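Long-range contact in ferredoxin-thioredoxin reductase variable chain, chloroplastic (Arabidopsis thaliana, PDB 7C2B), which serves as the variable subunit of ferredoxin-thioredoxin reductase, which probably passes electrons from reduced ferredoxin to thioredoxins in a two-electron reduction: residues B[30-44]-B[56-68]. Sequence-based numbering, arbitrary orientation.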
ATOM      1  N   ALA B  30      -3.504 -10.661 -20.988  1.00 30.53           N
ATOM      2  CA  ALA B  30      -2.199 -10.567 -20.337  1.00 29.77           C
ATOM      3  C   ALA B  30      -1.511 -11.925 -20.291  1.00 30.27           C
ATOM      4  O   ALA B  30      -0.309 -12.032 -20.573  1.00 28.40           O
ATOM      5  CB  ALA B  30      -2.352  -9.999 -18.929  1.00 27.04           C
ATOM      6  N   LYS B  31      -2.260 -12.974 -19.931  1.00 31.26           N
ATOM      7  CA  LYS B  31      -1.702 -14.321 -19.899  1.00 32.31           C
ATOM      8  C   LYS B  31      -1.199 -14.750 -21.271  1.00 34.81           C
ATOM      9  O   LYS B  31      -0.221 -15.503 -21.366  1.00 34.23           O
ATOM     10  CB  LYS B  31      -2.742 -15.319 -19.382  1.00 35.01           C
ATOM     11  CG  LYS B  31      -2.818 -15.457 -17.862  1.00 39.16           C
ATOM     12  CD  LYS B  31      -1.473 -15.853 -17.254  1.00 41.88           C
ATOM     13  CE  LYS B  31      -1.605 -16.914 -16.156  1.00 42.98           C
ATOM     14  NZ  LYS B  31      -0.346 -17.075 -15.363  1.00 45.47           N
ATOM     15  N   GLU B  32      -1.837 -14.270 -22.341  1.00 34.42           N
ATOM     16  CA  GLU B  32      -1.384 -14.572 -23.693  1.00 36.49           C
ATOM     17  C   GLU B  32      -0.042 -13.930 -24.021  1.00 34.85           C
ATOM     18  O   GLU B  32       0.603 -14.334 -24.997  1.00 35.91           O
ATOM     19  CB  GLU B  32      -2.436 -14.123 -24.707  1.00 40.95           C
ATOM     20  CG  GLU B  32      -3.708 -14.957 -24.654  1.00 43.23           C
ATOM     21  CD  GLU B  32      -4.773 -14.484 -25.626  1.00 48.35           C
ATOM     22  OE1 GLU B  32      -5.810 -15.171 -25.736  1.00 53.55           O
ATOM     23  OE2 GLU B  32      -4.580 -13.432 -26.276  1.00 53.70           O
ATOM     24  N   LYS B  33       0.397 -12.948 -23.239  1.00 33.05           N
ATOM     25  CA  LYS B  33       1.690 -12.312 -23.450  1.00 33.50           C
ATOM     26  C   LYS B  33       2.832 -13.026 -22.727  1.00 30.30           C
ATOM     27  O   LYS B  33       3.974 -12.571 -22.804  1.00 31.18           O
ATOM     28  CB  LYS B  33       1.638 -10.847 -23.002  1.00 33.50           C
ATOM     29  CG  LYS B  33       0.653  -9.977 -23.789  1.00 35.74           C
ATOM     30  CD  LYS B  33       0.753  -8.515 -23.362  1.00 34.65           C
ATOM     31  CE  LYS B  33      -0.286  -7.636 -24.075  1.00 34.83           C
ATOM     32  NZ  LYS B  33      -1.488  -7.390 -23.224  1.00 43.30           N
ATOM     33  N   ILE B  34       2.559 -14.118 -22.019  1.00 28.20           N
ATOM     34  CA  ILE B  34       3.636 -14.865 -21.383  1.00 28.93           C
ATOM     35  C   ILE B  34       4.551 -15.421 -22.463  1.00 33.57           C
ATOM     36  O   ILE B  34       4.090 -15.999 -23.456  1.00 31.54           O
ATOM     37  CB  ILE B  34       3.057 -15.965 -20.485  1.00 31.35           C
ATOM     38  CG1 ILE B  34       2.187 -15.343 -19.391  1.00 33.25           C
ATOM     39  CG2 ILE B  34       4.162 -16.805 -19.875  1.00 28.99           C
ATOM     40  CD1 ILE B  34       1.777 -16.313 -18.324  1.00 31.92           C
ATOM     41  N   GLY B  35       5.857 -15.212 -22.296  1.00 29.95           N
ATOM     42  CA  GLY B  35       6.825 -15.536 -23.312  1.00 28.14           C
ATOM     43  C   GLY B  35       7.170 -14.404 -24.257  1.00 30.59           C
ATOM     44  O   GLY B  35       8.180 -14.497 -24.959  1.00 31.59           O
ATOM     45  N   ALA B  36       6.382 -13.332 -24.286  1.00 28.06           N
ATOM     46  CA  ALA B  36       6.618 -12.268 -25.253  1.00 31.73           C
ATOM     47  C   ALA B  36       7.811 -11.415 -24.847  1.00 30.93           C
ATOM     48  O   ALA B  36       8.047 -11.173 -23.662  1.00 28.08           O
ATOM     49  CB  ALA B  36       5.380 -11.381 -25.392  1.00 34.10           C
ATOM     50  N   ARG B  37       8.556 -10.947 -25.841  1.00 31.38           N
ATOM     51  CA  ARG B  37       9.658 -10.029 -25.590  1.00 33.25           C
ATOM     52  C   ARG B  37       9.124  -8.618 -25.373  1.00 32.96           C
ATOM     53  O   ARG B  37       8.217  -8.166 -26.078  1.00 32.53           O
ATOM     54  CB  ARG B  37      10.646 -10.053 -26.756  1.00 34.09           C
ATOM     55  CG  ARG B  37      11.140 -11.457 -27.100  1.00 41.03           C
ATOM     56  CD  ARG B  37      12.178 -11.436 -28.210  1.00 46.24           C
ATOM     57  NE  ARG B  37      13.258 -10.504 -27.905  1.00 51.43           N
ATOM     58  CZ  ARG B  37      13.584  -9.462 -28.665  1.00 52.95           C
ATOM     59  NH1 ARG B  37      12.915  -9.218 -29.789  1.00 52.79           N
ATOM     60  NH2 ARG B  37      14.581  -8.666 -28.296  1.00 49.47           N
ATOM     61  N   VAL B  38       9.699  -7.920 -24.386  1.00 28.77           N
ATOM     62  CA  VAL B  38       9.239  -6.600 -23.975  1.00 29.55           C
ATOM     63  C   VAL B  38      10.444  -5.691 -23.773  1.00 29.53           C
ATOM     64  O   VAL B  38      11.561  -6.146 -23.512  1.00 28.06           O
ATOM     65  CB  VAL B  38       8.406  -6.650 -22.672  1.00 26.61           C
ATOM     66  CG1 VAL B  38       7.100  -7.425 -22.888  1.00 24.75           C
ATOM     67  CG2 VAL B  38       9.213  -7.261 -21.544  1.00 26.33           C
ATOM     68  N   ARG B  39      10.192  -4.388 -23.873  1.00 26.64           N
ATOM     69  CA  ARG B  39      11.176  -3.348 -23.597  1.00 29.21           C
ATOM     70  C   ARG B  39      10.606  -2.419 -22.533  1.00 25.63           C
ATOM     71  O   ARG B  39       9.445  -2.008 -22.628  1.00 25.41           O
ATOM     72  CB  ARG B  39      11.506  -2.559 -24.873  1.00 32.06           C
ATOM     73  CG  ARG B  39      12.538  -1.447 -24.703  1.00 32.60           C
ATOM     74  CD  ARG B  39      12.793  -0.715 -26.027  1.00 35.72           C
ATOM     75  NE  ARG B  39      13.304  -1.616 -27.060  1.00 40.56           N
ATOM     76  CZ  ARG B  39      12.619  -1.991 -28.141  1.00 41.19           C
ATOM     77  NH1 ARG B  39      11.390  -1.544 -28.341  1.00 40.03           N
ATOM     78  NH2 ARG B  39      13.164  -2.817 -29.021  1.00 44.19           N
ATOM     79  N   VAL B  40      11.417  -2.077 -21.531  1.00 24.67           N
ATOM     80  CA  VAL B  40      10.959  -1.151 -20.502  1.00 21.73           C
ATOM     81  C   VAL B  40      10.946   0.258 -21.074  1.00 23.05           C
ATOM     82  O   VAL B  40      11.936   0.714 -21.662  1.00 27.09           O
ATOM     83  CB  VAL B  40      11.853  -1.232 -19.253  1.00 22.30           C
ATOM     84  CG1 VAL B  40      11.443  -0.178 -18.230  1.00 19.29           C
ATOM     85  CG2 VAL B  40      11.779  -2.625 -18.636  1.00 20.59           C
ATOM     86  N   THR B  41       9.836   0.964 -20.886  1.00 24.32           N
ATOM     87  CA  THR B  41       9.605   2.228 -21.576  1.00 29.23           C
ATOM     88  C   THR B  41       9.614   3.438 -20.655  1.00 28.22           C
ATOM     89  O   THR B  41       9.344   4.553 -21.121  1.00 27.79           O
ATOM     90  CB  THR B  41       8.273   2.172 -22.329  1.00 25.76           C
ATOM     91  OG1 THR B  41       7.243   1.737 -21.437  1.00 26.79           O
ATOM     92  CG2 THR B  41       8.363   1.181 -23.469  1.00 31.28           C
ATOM     93  N   VAL B  42       9.911   3.252 -19.372  1.00 24.28           N
ATOM     94  CA  VAL B  42       9.885   4.330 -18.384  1.00 24.28           C
ATOM     95  C   VAL B  42      11.110   4.196 -17.494  1.00 25.89           C
ATOM     96  O   VAL B  42      11.699   3.113 -17.386  1.00 24.49           O
ATOM     97  CB  VAL B  42       8.608   4.295 -17.520  1.00 26.74           C
ATOM     98  CG1 VAL B  42       7.346   4.504 -18.380  1.00 30.60           C
ATOM     99  CG2 VAL B  42       8.532   2.985 -16.743  1.00 25.94           C
ATOM    100  N   PRO B  43      11.522   5.289 -16.849  1.00 24.98           N
ATOM    101  CA  PRO B  43      12.607   5.186 -15.860  1.00 22.43           C
ATOM    102  C   PRO B  43      12.188   4.300 -14.700  1.00 22.42           C
ATOM    103  O   PRO B  43      11.083   4.423 -14.167  1.00 26.03           O
ATOM    104  CB  PRO B  43      12.829   6.635 -15.411  1.00 27.75           C
ATOM    105  CG  PRO B  43      12.264   7.485 -16.533  1.00 25.72           C
ATOM    106  CD  PRO B  43      11.108   6.688 -17.081  1.00 26.04           C
ATOM    107  N   LEU B  44      13.084   3.399 -14.310  1.00 24.94           N
ATOM    108  CA  LEU B  44      12.765   2.430 -13.267  1.00 25.00           C
ATOM    109  C   LEU B  44      14.075   1.883 -12.716  1.00 22.68           C
ATOM    110  O   LEU B  44      14.802   1.187 -13.429  1.00 24.03           O
ATOM    111  CB  LEU B  44      11.889   1.312 -13.824  1.00 22.36           C
ATOM    112  CG  LEU B  44      11.760   0.078 -12.910  1.00 27.00           C
ATOM    113  CD1 LEU B  44      11.196   0.461 -11.546  1.00 26.99           C
ATOM    114  CD2 LEU B  44      10.886  -0.964 -13.593  1.00 28.30           C
ATOM    115  N   GLU B  56      19.277   0.570 -13.664  1.00 25.74           N
ATOM    116  CA  GLU B  56      18.275   1.346 -14.384  1.00 25.08           C
ATOM    117  C   GLU B  56      17.714   0.476 -15.502  1.00 24.13           C
ATOM    118  O   GLU B  56      18.462   0.012 -16.369  1.00 24.36           O
ATOM    119  CB  GLU B  56      18.870   2.635 -14.952  1.00 23.04           C
ATOM    120  CG  GLU B  56      17.927   3.367 -15.940  1.00 25.44           C
ATOM    121  CD  GLU B  56      16.621   3.828 -15.304  1.00 26.22           C
ATOM    122  OE1 GLU B  56      16.659   4.670 -14.378  1.00 28.80           O
ATOM    123  OE2 GLU B  56      15.546   3.353 -15.732  1.00 26.69           O
ATOM    124  N   LEU B  57      16.401   0.249 -15.482  1.00 21.67           N
ATOM    125  CA  LEU B  57      15.815  -0.704 -16.417  1.00 24.56           C
ATOM    126  C   LEU B  57      15.358  -0.073 -17.726  1.00 25.41           C
ATOM    127  O   LEU B  57      15.099  -0.808 -18.685  1.00 23.93           O
ATOM    128  CB  LEU B  57      14.620  -1.414 -15.780  1.00 22.10           C
ATOM    129  CG  LEU B  57      15.005  -2.393 -14.667  1.00 26.27           C
ATOM    130  CD1 LEU B  57      13.791  -3.179 -14.218  1.00 28.58           C
ATOM    131  CD2 LEU B  57      16.112  -3.336 -15.146  1.00 25.48           C
ATOM    132  N   MET B  58      15.239   1.248 -17.793  1.00 23.88           N
ATOM    133  CA  MET B  58      14.648   1.849 -18.987  1.00 23.74           C
ATOM    134  C   MET B  58      15.453   1.479 -20.222  1.00 24.91           C
ATOM    135  O   MET B  58      16.683   1.605 -20.243  1.00 25.74           O
ATOM    136  CB  MET B  58      14.572   3.366 -18.859  1.00 24.73           C
ATOM    137  CG  MET B  58      13.960   3.993 -20.113  1.00 28.78           C
ATOM    138  SD  MET B  58      13.442   5.656 -19.784  1.00 29.61           S
ATOM    139  CE  MET B  58      12.603   6.040 -21.335  1.00 31.85           C
ATOM    140  N   GLY B  59      14.762   0.985 -21.244  1.00 27.85           N
ATOM    141  CA  GLY B  59      15.415   0.568 -22.462  1.00 29.42           C
ATOM    142  C   GLY B  59      15.898  -0.864 -22.475  1.00 32.71           C
ATOM    143  O   GLY B  59      16.253  -1.367 -23.546  1.00 35.26           O
ATOM    144  N   MET B  60      15.930  -1.540 -21.331  1.00 29.97           N
ATOM    145  CA  MET B  60      16.344  -2.933 -21.310  1.00 29.12           C
ATOM    146  C   MET B  60      15.246  -3.822 -21.880  1.00 28.98           C
ATOM    147  O   MET B  60      14.053  -3.539 -21.746  1.00 27.44           O
ATOM    148  CB  MET B  60      16.698  -3.368 -19.890  1.00 30.19           C
ATOM    149  CG  MET B  60      17.947  -2.673 -19.392  1.00 31.85           C
ATOM    150  SD  MET B  60      18.557  -3.294 -17.826  1.00 40.24           S
ATOM    151  CE  MET B  60      18.682  -5.049 -18.189  1.00 33.01           C
ATOM    152  N   GLU B  61      15.664  -4.904 -22.522  1.00 30.78           N
ATOM    153  CA  GLU B  61      14.751  -5.841 -23.152  1.00 30.99           C
ATOM    154  C   GLU B  61      14.805  -7.183 -22.439  1.00 31.96           C
ATOM    155  O   GLU B  61      15.881  -7.657 -22.053  1.00 33.98           O
ATOM    156  CB  GLU B  61      15.088  -5.997 -24.636  1.00 33.52           C
ATOM    157  CG  GLU B  61      14.967  -4.675 -25.397  1.00 33.20           C
ATOM    158  CD  GLU B  61      15.385  -4.791 -26.846  1.00 41.93           C
ATOM    159  OE1 GLU B  61      15.870  -5.880 -27.229  1.00 42.67           O
ATOM    160  OE2 GLU B  61      15.224  -3.799 -27.598  1.00 44.06           O
ATOM    161  N   GLY B  62      13.636  -7.782 -22.252  1.00 27.86           N
ATOM    162  CA  GLY B  62      13.549  -9.089 -21.636  1.00 27.30           C
ATOM    163  C   GLY B  62      12.322  -9.818 -22.131  1.00 25.91           C
ATOM    164  O   GLY B  62      11.791  -9.474 -23.189  1.00 30.98           O
ATOM    165  N   PHE B  63      11.840 -10.812 -21.397  1.00 25.73           N
ATOM    166  CA  PHE B  63      10.619 -11.474 -21.818  1.00 28.60           C
ATOM    167  C   PHE B  63       9.749 -11.757 -20.611  1.00 24.47           C
ATOM    168  O   PHE B  63      10.239 -11.919 -19.491  1.00 24.08           O
ATOM    169  CB  PHE B  63      10.900 -12.770 -22.617  1.00 28.48           C
ATOM    170  CG  PHE B  63      11.425 -13.919 -21.799  1.00 27.42           C
ATOM    171  CD1 PHE B  63      12.796 -14.112 -21.655  1.00 30.98           C
ATOM    172  CD2 PHE B  63      10.559 -14.840 -21.227  1.00 26.50           C
ATOM    173  CE1 PHE B  63      13.291 -15.179 -20.932  1.00 30.04           C
ATOM    174  CE2 PHE B  63      11.040 -15.911 -20.499  1.00 30.89           C
ATOM    175  CZ  PHE B  63      12.417 -16.082 -20.344  1.00 30.84           C
ATOM    176  N   ILE B  64       8.443 -11.805 -20.852  1.00 23.38           N
ATOM    177  CA  ILE B  64       7.497 -12.016 -19.764  1.00 24.69           C
ATOM    178  C   ILE B  64       7.601 -13.469 -19.317  1.00 25.23           C
ATOM    179  O   ILE B  64       7.287 -14.394 -20.071  1.00 28.14           O
ATOM    180  CB  ILE B  64       6.071 -11.652 -20.180  1.00 24.43           C
ATOM    181  CG1 ILE B  64       5.978 -10.141 -20.403  1.00 25.26           C
ATOM    182  CG2 ILE B  64       5.072 -12.137 -19.133  1.00 22.49           C
ATOM    183  CD1 ILE B  64       4.731  -9.715 -21.156  1.00 25.13           C
ATOM    184  N   LYS B  65       8.055 -13.664 -18.083  1.00 21.69           N
ATOM    185  CA  LYS B  65       8.190 -14.991 -17.502  1.00 27.22           C
ATOM    186  C   LYS B  65       6.858 -15.501 -16.979  1.00 28.44           C
ATOM    187  O   LYS B  65       6.535 -16.684 -17.130  1.00 29.33           O
ATOM    188  CB  LYS B  65       9.218 -14.947 -16.370  1.00 25.97           C
ATOM    189  CG  LYS B  65       9.606 -16.308 -15.794  1.00 27.97           C
ATOM    190  CD  LYS B  65      10.616 -17.003 -16.705  1.00 29.50           C
ATOM    191  CE  LYS B  65      11.068 -18.337 -16.112  1.00 30.33           C
ATOM    192  NZ  LYS B  65      12.069 -19.016 -16.978  1.00 31.08           N
ATOM    193  N   ASP B  66       6.081 -14.626 -16.352  1.00 23.66           N
ATOM    194  CA  ASP B  66       4.814 -15.033 -15.776  1.00 26.50           C
ATOM    195  C   ASP B  66       3.914 -13.819 -15.672  1.00 28.49           C
ATOM    196  O   ASP B  66       4.373 -12.672 -15.666  1.00 24.76           O
ATOM    197  CB  ASP B  66       4.987 -15.679 -14.395  1.00 25.96           C
ATOM    198  CG  ASP B  66       3.949 -16.763 -14.124  1.00 36.46           C
ATOM    199  OD1 ASP B  66       2.955 -16.842 -14.880  1.00 32.39           O
ATOM    200  OD2 ASP B  66       4.132 -17.545 -13.163  1.00 40.44           O
ATOM    201  N   TYR B  67       2.620 -14.099 -15.613  1.00 25.25           N
ATOM    202  CA  TYR B  67       1.607 -13.130 -15.230  1.00 26.24           C
ATOM    203  C   TYR B  67       0.792 -13.783 -14.134  1.00 29.52           C
ATOM    204  O   TYR B  67       0.137 -14.800 -14.372  1.00 34.36           O
ATOM    205  CB  TYR B  67       0.720 -12.763 -16.415  1.00 28.33           C
ATOM    206  CG  TYR B  67      -0.386 -11.799 -16.082  1.00 28.77           C
ATOM    207  CD1 TYR B  67      -0.134 -10.433 -16.005  1.00 24.99           C
ATOM    208  CD2 TYR B  67      -1.686 -12.244 -15.879  1.00 28.16           C
ATOM    209  CE1 TYR B  67      -1.153  -9.529 -15.722  1.00 28.16           C
ATOM    210  CE2 TYR B  67      -2.713 -11.357 -15.597  1.00 31.89           C
ATOM    211  CZ  TYR B  67      -2.444  -9.999 -15.522  1.00 31.76           C
ATOM    212  OH  TYR B  67      -3.467  -9.116 -15.246  1.00 30.91           O
ATOM    213  N   VAL B  68       0.851 -13.243 -12.931  1.00 28.52           N
ATOM    214  CA  VAL B  68       0.217 -13.911 -11.806  1.00 32.70           C
ATOM    215  C   VAL B  68      -0.765 -12.944 -11.167  1.00 34.24           C
ATOM    216  O   VAL B  68      -0.365 -11.962 -10.533  1.00 31.91           O
ATOM    217  CB  VAL B  68       1.240 -14.435 -10.792  1.00 37.20           C
ATOM    218  CG1 VAL B  68       0.527 -15.148  -9.658  1.00 36.17           C
ATOM    219  CG2 VAL B  68       2.206 -15.401 -11.477  1.00 36.06           C
TER
HETATM  220  O   HOH W   1       2.294 -19.217 -15.778  1.00 45.40           O
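Val-38 and Gly-62 form the hydrogen-bonded antiparallel pair at the middle of the register between strands 37-40 and 61-67, neighbours in the small SH3-like beta fold of the variable subunit, with Arg-37/Phe-63 and Arg-39/Glu-61 as non-hydrogen-bonded pairs on either side. Val-38 N to Gly-62 O and Gly-62 N to Val-38 O are both 2.9 Å. Past the three bridged pairs, backbone bonds from Gly-35 N to Ile-64 O and from Gly-59 N to Val-40 O carry the bonding on into the flanking turns.

Charge gathers on the face carrying Arg-37, Arg-39 and Glu-61. Arg-39 grips Glu-61 side-on with two nitrogens on one oxygen: NE lies 3.0 Å from OE2 and NH2 2.7 Å, the latter from above the carboxylate plane. The Arg-39 guanidinium and Glu-61 carboxylate planes stand 62° apart; separately, Arg-37 NH2 makes a salt bridge to Glu-61 OE1 at 3.2 Å. Because Arg-39 NH1 also pairs with Glu-108, a leucine here would probably leave Glu-108 without this mate and Glu-61 with Arg-37 as its remaining partner across the strands.

Apolar contact is made where Val-38 CG1 meets Ile-64 CD1 at 3.7 Å, the side chains crossing nearly at right angles. Ile-64 CG1 lies anti to its carbonyl carbon (chi1 -68°), carrying CD1 to Val-38 and Lys-33 O.

On helix 25-31, Ala-30 CB sits over the centre of the Tyr-67 ring, a CH-pi contact 12° off the normal, while Tyr-67 OH is hydrogen-bonded to Asp-27 OD1. Near the loops, Glu-56 OE2 accepts both Leu-44 N, at 2.8 Å on its syn side, and Met-58 N through its anti lone pair.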